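Local coordinates for protein tRNA (guanine(6)-N2)-methyltransferase (Thermus thermophilus, PDB 3TMA) that catalyses the S-adenosyl-L-methionine-dependent methylation of guanosine 6 in tRNA(Phe), giving N2-methylguanosine, at residues Ala61-Gly64 and Glu65-Leu68; Ala194-Leu198 and Ala199-Pro203; Arg325-Pro328 and Pro329-Leu333. All coordinates share one frame; numbering follows the deposited sequence.

Interaction 1 (Ala61-Gly64 and Glu65-Leu68)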
loop_
_atom_site.group_PDB
_atom_site.type_symbol
_atom_site.label_atom_id
_atom_site.label_comp_id
_atom_site.label_asym_id
_atom_site.label_seq_id
_atom_site.Cartn_x
_atom_site.Cartn_y
_atom_site.Cartn_z
ATOM N N ALA A 61 -5.274 23.007 -4.200
ATOM C CA ALA A 61 -5.312 24.279 -3.448
ATOM C C ALA A 61 -5.553 24.026 -1.931
ATOM O O ALA A 61 -5.358 24.917 -1.097
ATOM C CB ALA A 61 -6.407 25.178 -4.033
ATOM N N TRP A 62 -6.066 22.842 -1.606
ATOM C CA TRP A 62 -6.389 22.473 -0.227
ATOM C C TRP A 62 -6.481 20.948 -0.077
ATOM O O TRP A 62 -6.914 20.256 -1.017
ATOM C CB TRP A 62 -7.746 23.067 0.165
ATOM C CG TRP A 62 -7.998 23.010 1.652
ATOM C CD1 TRP A 62 -8.775 22.103 2.331
ATOM C CD2 TRP A 62 -7.451 23.890 2.637
ATOM N NE1 TRP A 62 -8.773 22.400 3.681
ATOM C CE2 TRP A 62 -7.954 23.478 3.896
ATOM C CE3 TRP A 62 -6.595 24.995 2.577
ATOM C CZ2 TRP A 62 -7.640 24.146 5.087
ATOM C CZ3 TRP A 62 -6.291 25.683 3.782
ATOM C CH2 TRP A 62 -6.818 25.246 5.010
ATOM N N VAL A 63 -6.022 20.430 1.069
ATOM C CA VAL A 63 -6.132 18.998 1.372
ATOM C C VAL A 63 -6.772 18.872 2.768
ATOM O O VAL A 63 -6.247 19.410 3.738
ATOM C CB VAL A 63 -4.736 18.258 1.360
ATOM C CG1 VAL A 63 -4.912 16.762 1.740
ATOM C CG2 VAL A 63 -4.017 18.378 -0.026
ATOM N N GLY A 64 -7.937 18.262 2.846
ATOM C CA GLY A 64 -8.558 17.988 4.156
ATOM C C GLY A 64 -8.471 16.507 4.565
ATOM O O GLY A 64 -7.605 15.773 4.090
ATOM N N GLU A 65 -9.410 16.071 5.408
ATOM C CA GLU A 65 -9.326 14.788 6.094
ATOM C C GLU A 65 -9.703 13.676 5.133
ATOM O O GLU A 65 -9.400 12.516 5.378
ATOM C CB GLU A 65 -10.259 14.752 7.320
ATOM C CG GLU A 65 -9.630 15.284 8.622
ATOM C CD GLU A 65 -9.708 16.819 8.737
ATOM O OE1 GLU A 65 -10.228 17.478 7.793
ATOM O OE2 GLU A 65 -9.225 17.362 9.759
ATOM N N GLU A 66 -10.374 14.048 4.055
ATOM C CA GLU A 66 -10.776 13.123 3.011
ATOM C C GLU A 66 -9.574 12.315 2.450
ATOM O O GLU A 66 -9.707 11.128 2.115
ATOM C CB GLU A 66 -11.561 13.883 1.904
ATOM C CG GLU A 66 -10.717 14.723 0.861
ATOM C CD GLU A 66 -10.263 16.085 1.383
ATOM O OE1 GLU A 66 -10.825 16.534 2.410
ATOM O OE2 GLU A 66 -9.298 16.683 0.814
ATOM N N ALA A 67 -8.390 12.929 2.450
ATOM C CA ALA A 67 -7.221 12.275 1.901
ATOM C C ALA A 67 -6.841 11.091 2.799
ATOM O O ALA A 67 -6.299 10.098 2.336
ATOM C CB ALA A 67 -6.071 13.268 1.814
ATOM N N LEU A 68 -7.172 11.175 4.081
ATOM C CA LEU A 68 -6.810 10.082 4.986
ATOM C C LEU A 68 -7.660 8.807 4.800
ATOM O O LEU A 68 -7.425 7.804 5.470
ATOM C CB LEU A 68 -6.883 10.532 6.437
ATOM C CG LEU A 68 -6.004 11.739 6.802
ATOM C CD1 LEU A 68 -6.401 12.292 8.197
ATOM C CD2 LEU A 68 -4.535 11.399 6.766
HETATM O O HOH W 1 -9.988 19.427 0.059
#

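Interaction 2 (Ala194-Leu198 and Ala199-Pro203)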
loop_
_atom_site.group_PDB
_atom_site.type_symbol
_atom_site.label_atom_id
_atom_site.label_comp_id
_atom_site.label_asym_id
_atom_site.label_seq_id
_atom_site.Cartn_x
_atom_site.Cartn_y
_atom_site.Cartn_z
ATOM N N ALA A 194 -4.993 -3.785 -3.224
ATOM C CA ALA A 194 -4.580 -3.920 -4.632
ATOM C C ALA A 194 -5.013 -5.262 -5.245
ATOM O O ALA A 194 -5.477 -5.295 -6.402
ATOM C CB ALA A 194 -3.045 -3.760 -4.755
ATOM N N LEU A 195 -4.882 -6.374 -4.500
ATOM C CA LEU A 195 -5.380 -7.664 -5.042
ATOM C C LEU A 195 -6.884 -7.599 -5.334
ATOM O O LEU A 195 -7.375 -8.126 -6.360
ATOM C CB LEU A 195 -5.119 -8.837 -4.067
ATOM C CG LEU A 195 -3.643 -9.168 -3.830
ATOM C CD1 LEU A 195 -3.502 -10.298 -2.776
ATOM C CD2 LEU A 195 -2.988 -9.572 -5.174
ATOM N N LEU A 196 -7.621 -7.028 -4.386
ATOM C CA LEU A 196 -9.057 -6.799 -4.521
ATOM C C LEU A 196 -9.409 -6.068 -5.833
ATOM O O LEU A 196 -10.270 -6.493 -6.597
ATOM C CB LEU A 196 -9.486 -5.954 -3.335
ATOM C CG LEU A 196 -10.895 -5.948 -2.804
ATOM C CD1 LEU A 196 -11.403 -7.362 -2.533
ATOM C CD2 LEU A 196 -10.862 -5.120 -1.532
ATOM N N ARG A 197 -8.741 -4.933 -6.064
ATOM C CA ARG A 197 -8.947 -4.129 -7.264
ATOM C C ARG A 197 -8.460 -4.807 -8.549
ATOM O O ARG A 197 -9.130 -4.728 -9.601
ATOM C CB ARG A 197 -8.239 -2.763 -7.094
ATOM C CG ARG A 197 -8.943 -1.896 -6.039
ATOM C CD ARG A 197 -8.181 -0.608 -5.680
ATOM N NE ARG A 197 -9.014 0.264 -4.832
ATOM C CZ ARG A 197 -9.573 1.412 -5.229
ATOM N NH1 ARG A 197 -9.355 1.897 -6.452
ATOM N NH2 ARG A 197 -10.359 2.077 -4.399
ATOM N N LEU A 198 -7.288 -5.454 -8.493
ATOM C CA LEU A 198 -6.795 -6.148 -9.692
ATOM C C LEU A 198 -7.706 -7.317 -10.091
ATOM O O LEU A 198 -7.796 -7.651 -11.251
ATOM C CB LEU A 198 -5.370 -6.649 -9.497
ATOM C CG LEU A 198 -4.352 -5.522 -9.387
ATOM C CD1 LEU A 198 -3.040 -6.071 -8.783
ATOM C CD2 LEU A 198 -4.132 -4.929 -10.806
ATOM N N ALA A 199 -8.357 -7.934 -9.116
ATOM C CA ALA A 199 -9.327 -9.023 -9.373
ATOM C C ALA A 199 -10.719 -8.499 -9.752
ATOM O O ALA A 199 -11.623 -9.281 -10.077
ATOM C CB ALA A 199 -9.445 -9.938 -8.156
ATOM N N ASP A 200 -10.872 -7.182 -9.725
ATOM C CA ASP A 200 -12.133 -6.523 -10.046
ATOM C C ASP A 200 -13.248 -7.096 -9.156
ATOM O O ASP A 200 -14.280 -7.509 -9.649
ATOM C CB ASP A 200 -12.467 -6.735 -11.533
ATOM C CG ASP A 200 -13.654 -5.883 -12.005
ATOM O OD1 ASP A 200 -14.458 -6.383 -12.832
ATOM O OD2 ASP A 200 -13.803 -4.740 -11.521
ATOM N N ALA A 201 -13.002 -7.194 -7.852
ATOM C CA ALA A 201 -14.050 -7.589 -6.900
ATOM C C ALA A 201 -14.997 -6.394 -6.625
ATOM O O ALA A 201 -14.522 -5.291 -6.407
ATOM C CB ALA A 201 -13.435 -8.018 -5.605
ATOM N N ARG A 202 -16.306 -6.640 -6.590
ATOM C CA ARG A 202 -17.310 -5.590 -6.390
ATOM C C ARG A 202 -18.321 -6.053 -5.352
ATOM O O ARG A 202 -18.532 -7.254 -5.196
ATOM C CB ARG A 202 -18.031 -5.306 -7.705
ATOM C CG ARG A 202 -17.129 -4.559 -8.694
ATOM C CD ARG A 202 -17.932 -4.113 -9.887
ATOM N NE ARG A 202 -18.431 -5.250 -10.654
ATOM C CZ ARG A 202 -17.710 -5.906 -11.559
ATOM N NH1 ARG A 202 -16.450 -5.551 -11.777
ATOM N NH2 ARG A 202 -18.238 -6.915 -12.241
ATOM N N PRO A 203 -18.965 -5.100 -4.644
ATOM C CA PRO A 203 -19.960 -5.438 -3.619
ATOM C C PRO A 203 -21.015 -6.434 -4.117
ATOM O O PRO A 203 -21.586 -6.243 -5.198
ATOM C CB PRO A 203 -20.614 -4.073 -3.313
ATOM C CG PRO A 203 -19.469 -3.105 -3.523
ATOM C CD PRO A 203 -18.777 -3.636 -4.761
#

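Interaction 3 (Arg325-Pro328 and Pro329-Leu333)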
loop_
_atom_site.group_PDB
_atom_site.type_symbol
_atom_site.label_atom_id
_atom_site.label_comp_id
_atom_site.label_asym_id
_atom_site.label_seq_id
_atom_site.Cartn_x
_atom_site.Cartn_y
_atom_site.Cartn_z
ATOM N N ARG A 325 4.263 -22.851 -14.508
ATOM C CA ARG A 325 4.357 -24.262 -14.699
ATOM C C ARG A 325 3.181 -25.062 -14.095
ATOM O O ARG A 325 2.738 -26.047 -14.693
ATOM C CB ARG A 325 5.694 -24.747 -14.116
ATOM C CG ARG A 325 5.889 -26.265 -14.057
ATOM C CD ARG A 325 6.539 -26.841 -15.324
ATOM N NE ARG A 325 7.845 -26.234 -15.547
ATOM C CZ ARG A 325 8.983 -26.907 -15.694
ATOM N NH1 ARG A 325 10.114 -26.236 -15.847
ATOM N NH2 ARG A 325 8.993 -28.239 -15.709
ATOM N N ALA A 326 2.686 -24.650 -12.918
ATOM C CA ALA A 326 1.605 -25.343 -12.227
ATOM C C ALA A 326 0.186 -24.977 -12.673
ATOM O O ALA A 326 -0.780 -25.542 -12.160
ATOM C CB ALA A 326 1.750 -25.126 -10.702
ATOM N N LEU A 327 0.041 -23.943 -13.506
ATOM C CA LEU A 327 -1.287 -23.461 -13.916
ATOM C C LEU A 327 -2.054 -24.524 -14.675
ATOM O O LEU A 327 -1.526 -25.057 -15.659
ATOM C CB LEU A 327 -1.158 -22.264 -14.842
ATOM C CG LEU A 327 -1.001 -20.868 -14.266
ATOM C CD1 LEU A 327 -0.848 -19.824 -15.385
ATOM C CD2 LEU A 327 -2.234 -20.533 -13.399
ATOM N N PRO A 328 -3.314 -24.812 -14.270
ATOM C CA PRO A 328 -4.051 -25.688 -15.165
ATOM C C PRO A 328 -4.531 -24.935 -16.404
ATOM O O PRO A 328 -4.677 -23.699 -16.366
ATOM C CB PRO A 328 -5.229 -26.186 -14.304
ATOM C CG PRO A 328 -5.409 -25.121 -13.240
ATOM C CD PRO A 328 -4.002 -24.611 -12.971
ATOM N N PRO A 329 -4.783 -25.663 -17.502
ATOM C CA PRO A 329 -5.128 -24.997 -18.769
ATOM C C PRO A 329 -6.554 -24.376 -18.806
ATOM O O PRO A 329 -6.861 -23.581 -19.707
ATOM C CB PRO A 329 -4.962 -26.119 -19.816
ATOM C CG PRO A 329 -5.031 -27.407 -19.033
ATOM C CD PRO A 329 -4.402 -27.079 -17.700
ATOM N N GLY A 330 -7.405 -24.704 -17.840
ATOM C CA GLY A 330 -8.693 -24.014 -17.721
ATOM C C GLY A 330 -8.620 -22.521 -17.326
ATOM O O GLY A 330 -9.635 -21.835 -17.357
ATOM N N PHE A 331 -7.455 -22.055 -16.876
ATOM C CA PHE A 331 -7.225 -20.635 -16.572
ATOM C C PHE A 331 -6.605 -19.890 -17.754
ATOM O O PHE A 331 -5.728 -20.427 -18.439
ATOM C CB PHE A 331 -6.269 -20.508 -15.353
ATOM C CG PHE A 331 -6.960 -20.612 -14.014
ATOM C CD1 PHE A 331 -8.009 -19.750 -13.690
ATOM C CD2 PHE A 331 -6.503 -21.501 -13.047
ATOM C CE1 PHE A 331 -8.601 -19.789 -12.416
ATOM C CE2 PHE A 331 -7.090 -21.562 -11.793
ATOM C CZ PHE A 331 -8.154 -20.711 -11.473
ATOM N N ALA A 332 -6.979 -18.623 -17.948
ATOM C CA ALA A 332 -6.230 -17.752 -18.825
ATOM C C ALA A 332 -5.470 -16.804 -17.905
ATOM O O ALA A 332 -6.021 -16.291 -16.912
ATOM C CB ALA A 332 -7.186 -16.957 -19.752
ATOM N N LEU A 333 -4.236 -16.526 -18.261
ATOM C CA LEU A 333 -3.440 -15.548 -17.548
ATOM C C LEU A 333 -3.768 -14.165 -18.167
ATOM O O LEU A 333 -3.485 -13.934 -19.321
ATOM C CB LEU A 333 -1.948 -15.925 -17.631
ATOM C CG LEU A 333 -0.919 -14.900 -17.131
ATOM C CD1 LEU A 333 -1.329 -14.412 -15.788
ATOM C CD2 LEU A 333 0.494 -15.537 -17.081
#

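Interaction 1 (Ala61-Gly64 and Glu65-Leu68)
Gly64 hands the extended chain of Trp62 and Val63 over to a 3-10 turn, and its carbonyl O takes a weak bond from Ala67 N at 3.4 Å. Within that turn Leu68 N bonds to Glu65 O at 2.9 Å. The main side-chain contact comes from Glu66, which folds back over the start of the turn. Its CG sits between the backbone N and the carbonyl carbon (chi1 78°), and a second bend at chi2 swings the carboxylate round to Gly64. Gly64 N donates to Glu66 OE2 at 2.9 Å. The bond is fairly straight (154°) and reaches the oxygen on its syn side, 26° out of the carboxylate plane. The same oxygen also accepts from a water at 2.9 Å, which makes a weak second bond to Trp62 O, and it is hydrogen-bonded to Tyr42 OH. Gly64 N, the water and Tyr42 OH thus all bond to this one oxygen.

On the apolar side, Val63 CG1 lies against Ala67 CB at 3.7 Å. Val63 CG1 is anti to the backbone N, which carries it forward to the turn. Tyr42 touches both residues, Leu78 of strand 76-84 touches Val63, and Leu76 touches Ala67. The Glu66 bond is a side-chain-to-backbone link at the start of the 3-10 segment 65-68, in the connection between strands 55-59 and 76-84 of the ferredoxin-like NFLD region.

Interaction 2 (Ala194-Leu198 and Ala199-Pro203)
Ala199 to Ala201 use the backbone N-H groups after helix 189-198 to satisfy the carbonyls of its last turn. Ala199 N donates to Leu195 O at 2.9 Å, in the i to i-4 pattern of the helix. Asp200 N then turns to Arg197 O at 3.0 Å, approaching from above the carbonyl plane. Ala201 N reaches back five residues to Leu196 O at 3.1 Å, almost straight at 173°. Asp200 has positive phi (55°), which takes the chain out of the helical path and completes a Schellman motif.

The apolar part of the motif joins Leu196 and Ala201. Leu196 CD1 meets Ala201 CB at 3.7 Å. The Leu196 CG lies anti to the backbone N (chi1 -155°), and this sends the branch on toward the end of the helix. Both the contact and the torsion hold for one of two conformers of Leu196 and are tentative. Leu277 of strand 275-278 touches Leu196 and Ala199.

The side chains of Asp200 and Arg202 face each other as a salt bridge, but their spacing is too short to be trusted in detail. Arg197 NE is satisfied by Gln193 OE1, one turn earlier. The carbonyls of Ala199 and Asp200 each take a weak hydrogen bond from Arg275 NE. The chemistry implies a helix end closed by its own backbone: three carbonyls of the last turn receive N-H donors.

Interaction 3 (Arg325-Pro328 and Pro329-Leu333)
Pro328 and Phe331 are joined first by a backbone hydrogen bond. Phe331 N donates to Pro328 O at 3.3 Å, and the bond is nearly straight (166°). The donor stands above the carbonyl plane, 44° out of it. This bond closes a type I beta turn that has Pro329 and Gly330 at its two central positions. The ring of Pro329 fixes its phi near -73°, a value that suits the first of these positions.

The remaining contacts are apolar. Pro328 and Phe331 lie side by side and point the same way. Pro328 CG approaches Phe331 CD2 obliquely at 3.8 Å, while Pro328 CD lies in the ring plane at its edge, 4.0 Å from Phe331 CD2. Leu327 CD2 makes a looser contact with Phe331 CD2 at 4.4 Å.

Neighbouring elements complete this cluster. Leu300 of helix 290-305 packs on Pro328, and Leu351 of strand 347-353 meets both Leu327 and Phe331. Gly330 is hydrogen-bonded through the backbone to Leu354, and Ala332 to Glu352, so the strand pairs with its neighbour as soon as it begins. This is a tight turn between helix 320-326 and the outermost strand 331-338, which is antiparallel to 347-353 at the edge of the Rossmann-fold methyltransferase sheet.

How the interactions relate
From the N terminus the three contacts follow in series; none nests in or crosses another. Each closes a short local turn. Interaction 1 lies between strands 55-59 and 76-84, in the N-terminal half of the protein that carries the THUMP domain. Interactions 2 and 3 belong to the methyltransferase domain. Interaction 2 ends helix 189-198 ahead of strand 207-209, and Leu195 there is about 5 Å, side chain to side chain, from Asn279, a residue that probably binds S-adenosyl-L-methionine. Interaction 3 joins helix 320-326 to edge strand 331-338. Centres of interactions 2 and 3 are 20 Å apart, those of 1 and 3 43 Å. No two touch.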